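Local coordinates for protein (tenascin) (PDB 1QR4) that forms part of an extracellular matrix adhesion protein, as a pair of fibronectin type III domains that probably binds heparin, at residues M51-P54 against V55-S59. Numbering follows the deposited sequence.
Sequences MEIP and VDSTS
Pro54 to Ser57 form a type I beta turn, closed by the hydrogen bond from Ser57 N to Pro54 O (3.1 Å, N-H...O angle 159°). The turn carries the chain of this fibronectin type III domain from strand 48-53, an outer strand of the four-stranded sheet, across to strand 59-63. Proline suits the first position, whose carbonyl O accepts the closing bond: its ring restrains phi (here -54°), and having no N-H it asks for no backbone partner where the strand pairing of Ile53 with Tyr37 gives way to the turn. Val55 and Asp56 are the corners. Val55 takes the helical-type backbone angles of the first with its CB pointing away from the strand, though CB and CG2 still brush the carbonyl carbon of Pro54. Asp56, a residue common at the second corner, keeps its polar carboxylate at the surface; chi1 of 47° brings it back beside Pro54 CB, OD1 lying 3.5 Å from that atom. Ser57 is small enough to face the strand: OG makes a second, weak hydrogen bond to Pro54 O (3.5 Å). Ile53, buried against Phe60, Tyr37 and Leu39, supplies the nonpolar floor; its CG2, anti to the backbone N, meets Ser57 CB at 3.7 Å.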
ATOM      1  N   MET A  51      18.249   6.036  10.323  1.00 43.18           N
ATOM      2  CA  MET A  51      18.574   4.649  10.580  1.00 50.63           C
ATOM      3  C   MET A  51      19.966   4.415  10.025  1.00 48.71           C
ATOM      4  O   MET A  51      20.387   5.070   9.078  1.00 47.38           O
ATOM      5  CB  MET A  51      17.576   3.702   9.896  1.00 41.29           C
ATOM      6  CG  MET A  51      16.270   3.512  10.656  1.00 66.42           C
ATOM      7  SD  MET A  51      15.280   2.130  10.061  1.00 71.16           S
ATOM      8  CE  MET A  51      16.064   0.775  10.891  1.00 43.98           C
ATOM      9  N   GLU A  52      20.710   3.548  10.691  1.00 56.40           N
ATOM     10  CA  GLU A  52      22.044   3.195  10.248  1.00 56.20           C
ATOM     11  C   GLU A  52      21.955   1.778   9.696  1.00 52.37           C
ATOM     12  O   GLU A  52      21.346   0.901  10.295  1.00 60.67           O
ATOM     13  CB  GLU A  52      23.043   3.283  11.400  1.00 68.37           C
ATOM     14  CG  GLU A  52      23.169   4.678  11.996  1.00 87.48           C
ATOM     15  CD  GLU A  52      24.417   4.843  12.848  1.00 99.94           C
ATOM     16  OE1 GLU A  52      24.558   4.127  13.867  1.00100.00           O
ATOM     17  OE2 GLU A  52      25.263   5.694  12.493  1.00 99.86           O
ATOM     18  N   ILE A  53      22.544   1.571   8.530  1.00 52.74           N
ATOM     19  CA  ILE A  53      22.507   0.282   7.873  1.00 35.11           C
ATOM     20  C   ILE A  53      23.919  -0.298   7.778  1.00 43.30           C
ATOM     21  O   ILE A  53      24.872   0.415   7.467  1.00 43.87           O
ATOM     22  CB  ILE A  53      21.822   0.446   6.499  1.00 38.88           C
ATOM     23  CG1 ILE A  53      20.435   1.080   6.720  1.00 28.27           C
ATOM     24  CG2 ILE A  53      21.709  -0.897   5.769  1.00 43.37           C
ATOM     25  CD1 ILE A  53      19.696   1.459   5.474  1.00 28.04           C
ATOM     26  N   PRO A  54      24.072  -1.595   8.105  1.00 51.45           N
ATOM     27  CA  PRO A  54      25.333  -2.344   8.089  1.00 37.75           C
ATOM     28  C   PRO A  54      26.031  -2.255   6.745  1.00 33.76           C
ATOM     29  O   PRO A  54      25.378  -2.308   5.711  1.00 31.83           O
ATOM     30  CB  PRO A  54      24.872  -3.778   8.321  1.00 44.27           C
ATOM     31  CG  PRO A  54      23.627  -3.624   9.098  1.00 51.52           C
ATOM     32  CD  PRO A  54      22.945  -2.495   8.407  1.00 46.28           C
ATOM     33  N   VAL A  55      27.358  -2.193   6.762  1.00 31.92           N
ATOM     34  CA  VAL A  55      28.132  -2.115   5.530  1.00 25.90           C
ATOM     35  C   VAL A  55      27.881  -3.270   4.567  1.00 32.82           C
ATOM     36  O   VAL A  55      28.111  -3.148   3.366  1.00 43.35           O
ATOM     37  CB  VAL A  55      29.632  -2.066   5.818  1.00 25.54           C
ATOM     38  CG1 VAL A  55      30.020  -0.683   6.217  1.00 35.52           C
ATOM     39  CG2 VAL A  55      29.977  -3.023   6.924  1.00 43.68           C
ATOM     40  N   ASP A  56      27.385  -4.382   5.089  1.00 27.35           N
ATOM     41  CA  ASP A  56      27.132  -5.562   4.274  1.00 10.89           C
ATOM     42  C   ASP A  56      25.775  -5.625   3.572  1.00 22.01           C
ATOM     43  O   ASP A  56      25.448  -6.633   2.942  1.00 38.68           O
ATOM     44  CB  ASP A  56      27.347  -6.818   5.123  1.00 58.18           C
ATOM     45  CG  ASP A  56      26.662  -6.729   6.492  1.00 91.47           C
ATOM     46  OD1 ASP A  56      27.290  -6.151   7.415  1.00 99.06           O
ATOM     47  OD2 ASP A  56      25.509  -7.222   6.644  1.00 81.38           O
ATOM     48  N   SER A  57      24.988  -4.557   3.655  1.00 24.18           N
ATOM     49  CA  SER A  57      23.680  -4.553   3.007  1.00 25.11           C
ATOM     50  C   SER A  57      23.623  -3.741   1.712  1.00 26.93           C
ATOM     51  O   SER A  57      24.288  -2.709   1.575  1.00 36.22           O
ATOM     52  CB  SER A  57      22.595  -4.024   3.960  1.00 20.50           C
ATOM     53  OG  SER A  57      22.742  -4.554   5.264  1.00 62.60           O
ATOM     54  N   THR A  58      22.836  -4.231   0.758  1.00 25.06           N
ATOM     55  CA  THR A  58      22.618  -3.527  -0.494  1.00 30.53           C
ATOM     56  C   THR A  58      21.110  -3.525  -0.719  1.00 27.55           C
ATOM     57  O   THR A  58      20.608  -3.099  -1.761  1.00 34.74           O
ATOM     58  CB  THR A  58      23.337  -4.188  -1.666  1.00 30.34           C
ATOM     59  OG1 THR A  58      22.918  -5.547  -1.790  1.00 36.71           O
ATOM     60  CG2 THR A  58      24.836  -4.125  -1.458  1.00 23.68           C
ATOM     61  N   SER A  59      20.400  -3.958   0.320  1.00 37.83           N
ATOM     62  CA  SER A  59      18.948  -4.066   0.323  1.00 28.71           C
ATOM     63  C   SER A  59      18.467  -3.872   1.756  1.00 24.81           C
ATOM     64  O   SER A  59      19.166  -4.233   2.709  1.00 43.92           O
ATOM     65  CB  SER A  59      18.540  -5.452  -0.167  1.00 29.72           C
ATOM     66  OG  SER A  59      17.158  -5.489  -0.444  1.00 49.96           O
TER